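Probable hydrogenase nickel incorporation protein hypB (Methanocaldococcus jannaschii, PDB 2HF9) probably helps insert nickel into [NiFe] hydrogenases during their maturation, as a homodimeric metal-binding GTPase with low intrinsic activity. Local coordinates at residues I55-D60 and K206-F211; A166-I171 and L215-K220. All coordinates share one frame; numbering follows the deposited sequence.

How the contacts relate
Two packing contacts show how the C-terminal helix of a P-loop GTPase is fitted to its seven-stranded parallel sheet. Their segments alternate along the chain, in the order 55-60, 166-171, 206-211 and 215-220. Contact 1 brings helix 51-62, which follows the phosphate-binding loop, against the turn that leads into helix 211-224; contact 2 sets that same helix 211-224 over strand 168-172. The centres are about 12 Å apart and the contacts meet, with L58 CD2 lying 3.7 Å from L215 CD2. Helix 211-224 is thus held at its start by a neighbouring helix and further along by the sheet. Contact 1 borders the nucleotide pocket through K206, whereas contact 2 lies away from it.

Contact 1 of 2, residues I55-D60 and K206-F211; sequences IEKLID and KTMEGF. With GSP (5'-guanosine-diphosphate-monothiophosphate), chain E.
The backbone oxygen of K57 takes a hydrogen bond from the side-chain amide of N61 one helical turn on, and the F211 ring presses its CZ to within 3.6 Å of that same K57 O. The approach is oblique to the ring. With CG anti to the backbone N (chi1 -170°), F211 reaches from the first turn of helix 211-224 to helix 51-62, where its CE1 lies 3.7 Å from K57 CB. Beside it the L58 branch ending in CD2 meets F211 CZ at 3.7 Å, again obliquely to the ring; L58 also touches V214 and I218 of the C-terminal helix. M208 completes the patch. Its chain folds back on itself, so that M208 CE stands 3.4 Å above the plane of the F211 ring, offset toward the rim, and also lies 3.8 Å from K57 CD. Bent at chi2 (-66°), the lysine runs its methylenes past the thioether of M208.

The loop is shaped to present these groups. An ST turn, with E209 N bonded to T207 OG1 at 3.2 Å, runs into a type II turn from M208 to F211, in which a side chain at G210 would collide with the preceding carbonyl oxygen. At the start of the segment, K206 lays its aliphatic chain by the guanine, CD being 3.5 Å from GSP N2, while its NZ bonds to A179 O of the second subunit. The start of helix 51-62 meets the same nucleotide, T52 N and L53 N both hydrogen-bonding to GSP. The chemistry across the segments is therefore mainly one of hydrocarbon, ring and sulfur, with one backbone carbonyl against the ring: shape rather than charge pairing joins the phosphate-side helix to the loop beside the base, and the lysine contributes its methylenes here, not its ammonium.

Contact 2 of 2, residues A166-I171 and L215-K220; sequences ADLIVI and LEFIEK
L168 sets its CB almost squarely over the middle of the F217 ring, 3.7 Å from the centroid and only 8° off the ring normal, a clear CH-pi contact between a strand and the helix packed on its sheet. The rest of the leucine continues across the same aromatic surface: CG is anti to the backbone N (chi1 171°), which carries the CD2 methyl back toward the root of the phenylalanine, to 3.7 Å from F217 CD2. The two side chains therefore lie alongside each other and run in opposite senses, each reaching toward the other's backbone. F217 is itself stretched out from helix 211-224, its CG likewise opposite the backbone N (chi1 175°), and this brings the far end of the ring to the residue before the strand. There D167 CB meets F217 CZ at 3.8 Å, and D167 O lies obliquely by the ring, 3.7 Å from F217 CE1. The aspartate's carboxylate turns off elsewhere: OD2 accepts a hydrogen bond from R143 N, so the residue offers the phenylalanine its CB and backbone while its charged end serves the adjoining strand. With F217 cut back to an alanine, L168 CB is likely to face a gap where the ring lay, and D167 CB to lose its apolar neighbour, weakening the hold of the helix on this part of the sheet.

Strand 168-172 runs between strands 142-148 and 199-202, and the backbone of D167 already bonds to R143 and E199 of these two. L168 also touches I144 and V201, one on each flanking strand, while the C-terminal helix turns I218 to L62 of helix 51-62 and so bridges the sheet and its helical neighbour.

Contact 1 of 2, residues I55-D60 and K206-F211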
ATOM      1  N   ILE A  55       2.315  -0.783 -17.213  1.00  8.00           N
ATOM      2  CA  ILE A  55       1.323  -1.300 -18.160  1.00  8.32           C
ATOM      3  C   ILE A  55       1.253  -0.407 -19.407  1.00  8.77           C
ATOM      4  O   ILE A  55       1.237  -0.908 -20.541  1.00  8.74           O
ATOM      5  CB  ILE A  55      -0.067  -1.488 -17.482  1.00  8.43           C
ATOM      6  CG1 ILE A  55      -0.061  -2.751 -16.612  1.00  8.05           C
ATOM      7  CG2 ILE A  55      -1.193  -1.565 -18.523  1.00  8.20           C
ATOM      8  CD1 ILE A  55      -1.234  -2.864 -15.653  1.00  8.31           C
ATOM      9  N   GLU A  56       1.250   0.907 -19.186  1.00  9.19           N
ATOM     10  CA  GLU A  56       1.265   1.895 -20.273  1.00 10.10           C
ATOM     11  C   GLU A  56       2.454   1.684 -21.202  1.00  9.76           C
ATOM     12  O   GLU A  56       2.289   1.620 -22.420  1.00  9.63           O
ATOM     13  CB  GLU A  56       1.296   3.322 -19.718  1.00 10.06           C
ATOM     14  CG  GLU A  56      -0.010   3.790 -19.104  1.00 11.40           C
ATOM     15  CD  GLU A  56       0.058   5.226 -18.628  1.00 12.15           C
ATOM     16  OE1 GLU A  56      -0.658   6.069 -19.196  1.00 16.55           O
ATOM     17  OE2 GLU A  56       0.837   5.521 -17.704  1.00 15.60           O
ATOM     18  N   LYS A  57       3.646   1.566 -20.617  1.00  9.56           N
ATOM     19  CA  LYS A  57       4.867   1.328 -21.386  1.00  9.83           C
ATOM     20  C   LYS A  57       4.824  -0.004 -22.130  1.00  9.69           C
ATOM     21  O   LYS A  57       5.252  -0.087 -23.283  1.00  9.72           O
ATOM     22  CB  LYS A  57       6.114   1.408 -20.490  1.00  9.85           C
ATOM     23  CG  LYS A  57       6.409   2.799 -19.923  1.00 10.82           C
ATOM     24  CD  LYS A  57       6.781   3.789 -21.011  1.00 13.52           C
ATOM     25  CE  LYS A  57       7.204   5.129 -20.431  1.00 15.04           C
ATOM     26  NZ  LYS A  57       7.547   6.079 -21.532  1.00 16.47           N
ATOM     27  N   LEU A  58       4.308  -1.043 -21.470  1.00  9.53           N
ATOM     28  CA  LEU A  58       4.151  -2.351 -22.110  1.00  9.58           C
ATOM     29  C   LEU A  58       3.194  -2.322 -23.303  1.00  9.81           C
ATOM     30  O   LEU A  58       3.499  -2.894 -24.356  1.00  9.56           O
ATOM     31  CB  LEU A  58       3.726  -3.418 -21.098  1.00  9.75           C
ATOM     32  CG  LEU A  58       4.787  -3.860 -20.081  1.00  9.19           C
ATOM     33  CD1 LEU A  58       4.157  -4.770 -19.039  1.00  9.25           C
ATOM     34  CD2 LEU A  58       5.965  -4.554 -20.754  1.00  8.61           C
ATOM     35  N   ILE A  59       2.049  -1.660 -23.140  1.00  9.87           N
ATOM     36  CA  ILE A  59       1.107  -1.452 -24.249  1.00 10.33           C
ATOM     37  C   ILE A  59       1.804  -0.790 -25.444  1.00 10.78           C
ATOM     38  O   ILE A  59       1.793  -1.333 -26.551  1.00 10.66           O
ATOM     39  CB  ILE A  59      -0.130  -0.616 -23.824  1.00 10.07           C
ATOM     40  CG1 ILE A  59      -0.982  -1.391 -22.814  1.00  9.74           C
ATOM     41  CG2 ILE A  59      -0.989  -0.241 -25.050  1.00 10.55           C
ATOM     42  CD1 ILE A  59      -1.938  -0.514 -22.010  1.00  9.55           C
ATOM     43  N   ASP A  60       2.420   0.368 -25.207  1.00 11.39           N
ATOM     44  CA  ASP A  60       3.119   1.121 -26.257  1.00 12.17           C
ATOM     45  C   ASP A  60       4.112   0.269 -27.040  1.00 12.43           C
ATOM     46  O   ASP A  60       4.229   0.395 -28.261  1.00 12.17           O
ATOM     47  CB  ASP A  60       3.869   2.314 -25.656  1.00 12.63           C
ATOM     48  CG  ASP A  60       2.946   3.417 -25.191  1.00 13.82           C
ATOM     49  OD1 ASP A  60       1.725   3.312 -25.410  1.00 15.99           O
ATOM     50  OD2 ASP A  60       3.447   4.398 -24.601  1.00 16.38           O
ATOM     51  N   LYS A 206      11.331   5.922 -15.524  1.00  8.61           N
ATOM     52  CA  LYS A 206      11.740   7.273 -15.914  1.00  8.96           C
ATOM     53  C   LYS A 206      12.887   7.211 -16.933  1.00  9.18           C
ATOM     54  O   LYS A 206      12.782   7.780 -18.016  1.00  9.45           O
ATOM     55  CB  LYS A 206      12.135   8.092 -14.679  1.00  9.06           C
ATOM     56  CG  LYS A 206      12.482   9.552 -14.950  1.00 10.31           C
ATOM     57  CD  LYS A 206      12.630  10.304 -13.627  1.00 12.63           C
ATOM     58  CE  LYS A 206      12.663  11.813 -13.817  1.00 14.42           C
ATOM     59  NZ  LYS A 206      12.575  12.503 -12.494  1.00 13.81           N
ATOM     60  N   THR A 207      13.964   6.502 -16.596  1.00  9.27           N
ATOM     61  CA  THR A 207      15.116   6.354 -17.498  1.00  9.00           C
ATOM     62  C   THR A 207      14.911   5.201 -18.479  1.00  9.03           C
ATOM     63  O   THR A 207      15.588   5.127 -19.510  1.00  9.03           O
ATOM     64  CB  THR A 207      16.420   6.079 -16.730  1.00  9.04           C
ATOM     65  OG1 THR A 207      16.378   4.756 -16.177  1.00  8.34           O
ATOM     66  CG2 THR A 207      16.642   7.112 -15.618  1.00  9.18           C
ATOM     67  N   MET A 208      13.980   4.311 -18.131  1.00  8.96           N
ATOM     68  CA  MET A 208      13.662   3.078 -18.881  1.00  8.91           C
ATOM     69  C   MET A 208      14.702   1.954 -18.745  1.00  9.03           C
ATOM     70  O   MET A 208      14.572   0.907 -19.382  1.00  8.95           O
ATOM     71  CB  MET A 208      13.302   3.358 -20.350  1.00  8.85           C
ATOM     72  CG  MET A 208      12.039   4.200 -20.530  1.00  9.24           C
ATOM     73  SD  MET A 208      10.544   3.430 -19.848  1.00 10.26           S
ATOM     74  CE  MET A 208      10.198   2.169 -21.070  1.00 10.20           C
ATOM     75  N   GLU A 209      15.706   2.156 -17.892  1.00  9.39           N
ATOM     76  CA  GLU A 209      16.681   1.106 -17.604  1.00  9.59           C
ATOM     77  C   GLU A 209      15.985  -0.099 -16.967  1.00  9.42           C
ATOM     78  O   GLU A 209      15.231   0.048 -16.001  1.00  8.87           O
ATOM     79  CB  GLU A 209      17.805   1.611 -16.695  1.00  9.91           C
ATOM     80  CG  GLU A 209      18.901   0.562 -16.491  1.00 10.38           C
ATOM     81  CD  GLU A 209      19.997   0.977 -15.523  1.00 10.89           C
ATOM     82  OE1 GLU A 209      19.993   2.122 -15.034  1.00 12.64           O
ATOM     83  OE2 GLU A 209      20.871   0.131 -15.248  1.00 14.08           O
ATOM     84  N   GLY A 210      16.239  -1.280 -17.526  1.00  9.20           N
ATOM     85  CA  GLY A 210      15.639  -2.516 -17.042  1.00  9.26           C
ATOM     86  C   GLY A 210      14.362  -2.916 -17.765  1.00  9.20           C
ATOM     87  O   GLY A 210      13.884  -4.042 -17.602  1.00  8.81           O
ATOM     88  N   PHE A 211      13.805  -2.006 -18.563  1.00  9.09           N
ATOM     89  CA  PHE A 211      12.556  -2.290 -19.278  1.00  9.48           C
ATOM     90  C   PHE A 211      12.692  -3.486 -20.225  1.00  9.73           C
ATOM     91  O   PHE A 211      11.767  -4.291 -20.344  1.00  9.31           O
ATOM     92  CB  PHE A 211      12.031  -1.055 -20.022  1.00  9.33           C
ATOM     93  CG  PHE A 211      10.634  -1.223 -20.572  1.00  9.86           C
ATOM     94  CD1 PHE A 211       9.549  -1.423 -19.715  1.00 10.25           C
ATOM     95  CD2 PHE A 211      10.402  -1.192 -21.946  1.00 10.19           C
ATOM     96  CE1 PHE A 211       8.256  -1.582 -20.219  1.00 10.75           C
ATOM     97  CE2 PHE A 211       9.113  -1.343 -22.455  1.00 10.38           C
ATOM     98  CZ  PHE A 211       8.038  -1.546 -21.589  1.00 10.29           C
TER
HETATM   99  PG  GSP E 300      -1.944   2.977  -7.996  1.00 11.07           P
HETATM  100  O3B GSP E 300      -0.445   3.387  -8.413  1.00  9.62           O
HETATM  101  S1G GSP E 300      -1.899   1.911  -6.642  1.00 14.64           S
HETATM  102  O2G GSP E 300      -2.655   4.291  -7.625  1.00 11.12           O
HETATM  103  O3G GSP E 300      -2.643   2.329  -9.204  1.00 11.07           O
HETATM  104  PB  GSP E 300       0.433   2.639  -9.542  1.00  7.54           P
HETATM  105  O1B GSP E 300       1.172   1.529  -8.907  1.00  6.95           O
HETATM  106  O2B GSP E 300      -0.356   2.213 -10.713  1.00  6.70           O
HETATM  107  PA  GSP E 300       1.594   4.827 -11.072  1.00  8.40           P
HETATM  108  O1A GSP E 300       1.862   4.187 -12.382  1.00  7.61           O
HETATM  109  O2A GSP E 300       0.365   5.660 -11.105  1.00  7.27           O
HETATM  110  O3A GSP E 300       1.553   3.754  -9.873  1.00  7.92           O
HETATM  111  O5' GSP E 300       2.893   5.664 -10.648  1.00  8.66           O
HETATM  112  C5' GSP E 300       2.947   6.355  -9.415  1.00  9.19           C
HETATM  113  C4' GSP E 300       3.877   7.557  -9.537  1.00  9.10           C
HETATM  114  O4' GSP E 300       5.227   7.137  -9.636  1.00  8.82           O
HETATM  115  C3' GSP E 300       3.604   8.409 -10.765  1.00  9.46           C
HETATM  116  O3' GSP E 300       3.771   9.747 -10.354  1.00 10.23           O
HETATM  117  C2' GSP E 300       4.694   8.018 -11.740  1.00  9.52           C
HETATM  118  O2' GSP E 300       5.061   9.079 -12.581  1.00 11.22           O
HETATM  119  C1' GSP E 300       5.834   7.662 -10.806  1.00  8.75           C
HETATM  120  N9  GSP E 300       6.780   6.638 -11.276  1.00  8.24           N
HETATM  121  C8  GSP E 300       6.516   5.348 -11.665  1.00  8.37           C
HETATM  122  N7  GSP E 300       7.694   4.753 -11.959  1.00  8.78           N
HETATM  123  C5  GSP E 300       8.698   5.635 -11.747  1.00  8.34           C
HETATM  124  C6  GSP E 300      10.083   5.547 -11.883  1.00  8.74           C
HETATM  125  O6  GSP E 300      10.605   4.503 -12.267  1.00  7.63           O
HETATM  126  N1  GSP E 300      10.864   6.646 -11.572  1.00  8.29           N
HETATM  127  C2  GSP E 300      10.275   7.823 -11.139  1.00  8.22           C
HETATM  128  N2  GSP E 300      11.028   8.878 -10.848  1.00  8.01           N
HETATM  129  N3  GSP E 300       8.901   7.904 -11.001  1.00  8.10           N
HETATM  130  C4  GSP E 300       8.132   6.822 -11.302  1.00  8.28           C

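Contact 2 of 2, residues A166-I171 and L215-K220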
ATOM      1  N   ALA A 166       4.905 -14.373  -6.595  1.00 11.42           N
ATOM      2  CA  ALA A 166       5.322 -13.671  -7.806  1.00 10.93           C
ATOM      3  C   ALA A 166       6.154 -14.545  -8.741  1.00 10.86           C
ATOM      4  O   ALA A 166       6.994 -15.333  -8.292  1.00 10.80           O
ATOM      5  CB  ALA A 166       6.094 -12.413  -7.441  1.00 10.93           C
ATOM      6  N   ASP A 167       5.902 -14.395 -10.038  1.00 10.27           N
ATOM      7  CA  ASP A 167       6.734 -14.981 -11.082  1.00  9.92           C
ATOM      8  C   ASP A 167       7.786 -13.965 -11.524  1.00  9.58           C
ATOM      9  O   ASP A 167       8.884 -14.329 -11.962  1.00  9.11           O
ATOM     10  CB  ASP A 167       5.868 -15.395 -12.269  1.00 10.19           C
ATOM     11  CG  ASP A 167       4.852 -16.463 -11.899  1.00 10.86           C
ATOM     12  OD1 ASP A 167       5.270 -17.594 -11.591  1.00 11.45           O
ATOM     13  OD2 ASP A 167       3.640 -16.164 -11.915  1.00 11.08           O
ATOM     14  N   LEU A 168       7.424 -12.690 -11.411  1.00  8.78           N
ATOM     15  CA  LEU A 168       8.334 -11.585 -11.656  1.00  8.53           C
ATOM     16  C   LEU A 168       8.224 -10.581 -10.517  1.00  8.24           C
ATOM     17  O   LEU A 168       7.125 -10.166 -10.147  1.00  8.00           O
ATOM     18  CB  LEU A 168       8.023 -10.894 -12.993  1.00  8.44           C
ATOM     19  CG  LEU A 168       8.752  -9.574 -13.284  1.00  8.35           C
ATOM     20  CD1 LEU A 168      10.250  -9.784 -13.491  1.00  7.91           C
ATOM     21  CD2 LEU A 168       8.138  -8.832 -14.470  1.00  8.61           C
ATOM     22  N   ILE A 169       9.375 -10.198  -9.971  1.00  7.94           N
ATOM     23  CA  ILE A 169       9.440  -9.139  -8.977  1.00  7.62           C
ATOM     24  C   ILE A 169      10.166  -7.942  -9.594  1.00  7.50           C
ATOM     25  O   ILE A 169      11.327  -8.040 -10.016  1.00  7.30           O
ATOM     26  CB  ILE A 169      10.110  -9.615  -7.670  1.00  7.78           C
ATOM     27  CG1 ILE A 169       9.259 -10.716  -7.021  1.00  7.88           C
ATOM     28  CG2 ILE A 169      10.291  -8.447  -6.703  1.00  7.26           C
ATOM     29  CD1 ILE A 169       9.977 -11.579  -5.993  1.00  8.69           C
ATOM     30  N   VAL A 170       9.448  -6.828  -9.676  1.00  7.03           N
ATOM     31  CA  VAL A 170       9.976  -5.588 -10.235  1.00  6.82           C
ATOM     32  C   VAL A 170      10.278  -4.608  -9.105  1.00  6.91           C
ATOM     33  O   VAL A 170       9.390  -4.238  -8.330  1.00  6.89           O
ATOM     34  CB  VAL A 170       8.980  -4.954 -11.243  1.00  6.64           C
ATOM     35  CG1 VAL A 170       9.509  -3.629 -11.776  1.00  6.64           C
ATOM     36  CG2 VAL A 170       8.709  -5.917 -12.395  1.00  6.53           C
ATOM     37  N   ILE A 171      11.548  -4.232  -8.997  1.00  6.85           N
ATOM     38  CA  ILE A 171      11.980  -3.198  -8.071  1.00  6.79           C
ATOM     39  C   ILE A 171      12.098  -1.926  -8.900  1.00  6.52           C
ATOM     40  O   ILE A 171      13.092  -1.709  -9.612  1.00  6.36           O
ATOM     41  CB  ILE A 171      13.307  -3.576  -7.365  1.00  6.80           C
ATOM     42  CG1 ILE A 171      13.136  -4.893  -6.592  1.00  7.62           C
ATOM     43  CG2 ILE A 171      13.760  -2.462  -6.421  1.00  7.34           C
ATOM     44  CD1 ILE A 171      14.427  -5.672  -6.365  1.00  7.48           C
ATOM     45  N   LEU A 215      10.076  -6.731 -20.743  1.00 11.40           N
ATOM     46  CA  LEU A 215       9.625  -7.202 -22.055  1.00 11.80           C
ATOM     47  C   LEU A 215      10.034  -8.652 -22.287  1.00 11.95           C
ATOM     48  O   LEU A 215       9.243  -9.452 -22.784  1.00 12.19           O
ATOM     49  CB  LEU A 215      10.173  -6.319 -23.177  1.00 11.54           C
ATOM     50  CG  LEU A 215       9.576  -4.921 -23.340  1.00 11.66           C
ATOM     51  CD1 LEU A 215      10.411  -4.115 -24.329  1.00 11.78           C
ATOM     52  CD2 LEU A 215       8.118  -4.981 -23.788  1.00 11.40           C
ATOM     53  N   GLU A 216      11.268  -8.980 -21.912  1.00 12.14           N
ATOM     54  CA  GLU A 216      11.785 -10.339 -22.005  1.00 12.62           C
ATOM     55  C   GLU A 216      10.899 -11.324 -21.237  1.00 12.33           C
ATOM     56  O   GLU A 216      10.545 -12.387 -21.759  1.00 11.86           O
ATOM     57  CB  GLU A 216      13.217 -10.394 -21.469  1.00 12.96           C
ATOM     58  CG  GLU A 216      13.867 -11.758 -21.578  1.00 14.73           C
ATOM     59  CD  GLU A 216      15.229 -11.807 -20.917  1.00 17.89           C
ATOM     60  OE1 GLU A 216      15.718 -10.752 -20.455  1.00 20.01           O
ATOM     61  OE2 GLU A 216      15.813 -12.902 -20.857  1.00 19.25           O
ATOM     62  N   PHE A 217      10.542 -10.957 -20.007  1.00 11.91           N
ATOM     63  CA  PHE A 217       9.660 -11.784 -19.182  1.00 12.10           C
ATOM     64  C   PHE A 217       8.301 -12.003 -19.839  1.00 12.01           C
ATOM     65  O   PHE A 217       7.799 -13.127 -19.849  1.00 11.74           O
ATOM     66  CB  PHE A 217       9.476 -11.195 -17.775  1.00 11.96           C
ATOM     67  CG  PHE A 217       8.486 -11.956 -16.931  1.00 12.19           C
ATOM     68  CD1 PHE A 217       8.876 -13.104 -16.246  1.00 12.61           C
ATOM     69  CD2 PHE A 217       7.156 -11.543 -16.847  1.00 12.69           C
ATOM     70  CE1 PHE A 217       7.959 -13.824 -15.476  1.00 12.26           C
ATOM     71  CE2 PHE A 217       6.233 -12.261 -16.078  1.00 12.38           C
ATOM     72  CZ  PHE A 217       6.639 -13.403 -15.395  1.00 12.11           C
ATOM     73  N   ILE A 218       7.709 -10.931 -20.368  1.00 12.15           N
ATOM     74  CA  ILE A 218       6.404 -11.022 -21.033  1.00 12.60           C
ATOM     75  C   ILE A 218       6.460 -12.012 -22.202  1.00 13.15           C
ATOM     76  O   ILE A 218       5.620 -12.916 -22.303  1.00 12.95           O
ATOM     77  CB  ILE A 218       5.880  -9.629 -21.525  1.00 12.58           C
ATOM     78  CG1 ILE A 218       5.750  -8.620 -20.366  1.00 12.11           C
ATOM     79  CG2 ILE A 218       4.557  -9.775 -22.288  1.00 12.16           C
ATOM     80  CD1 ILE A 218       4.743  -8.984 -19.282  1.00 11.81           C
ATOM     81  N   GLU A 219       7.464 -11.848 -23.062  1.00 13.85           N
ATOM     82  CA  GLU A 219       7.614 -12.680 -24.257  1.00 14.67           C
ATOM     83  C   GLU A 219       7.887 -14.147 -23.933  1.00 15.10           C
ATOM     84  O   GLU A 219       7.287 -15.037 -24.540  1.00 14.83           O
ATOM     85  CB  GLU A 219       8.706 -12.118 -25.173  1.00 15.09           C
ATOM     86  CG  GLU A 219       8.345 -10.785 -25.827  1.00 16.51           C
ATOM     87  CD  GLU A 219       7.455 -10.931 -27.054  1.00 17.96           C
ATOM     88  OE1 GLU A 219       6.889 -12.023 -27.286  1.00 19.31           O
ATOM     89  OE2 GLU A 219       7.322  -9.939 -27.794  1.00 18.58           O
ATOM     90  N   LYS A 220       8.793 -14.386 -22.981  1.00 15.44           N
ATOM     91  CA  LYS A 220       9.096 -15.733 -22.492  1.00 16.30           C
ATOM     92  C   LYS A 220       7.847 -16.423 -21.943  1.00 16.34           C
ATOM     93  O   LYS A 220       7.615 -17.606 -22.217  1.00 16.20           O
ATOM     94  CB  LYS A 220      10.191 -15.686 -21.420  1.00 16.13           C
ATOM     95  CG  LYS A 220      10.645 -17.048 -20.897  1.00 17.17           C
ATOM     96  CD  LYS A 220      11.785 -16.897 -19.897  1.00 17.66           C
ATOM     97  CE  LYS A 220      12.281 -18.246 -19.394  1.00 19.70           C
ATOM     98  NZ  LYS A 220      11.387 -18.837 -18.354  1.00 20.50           N
TER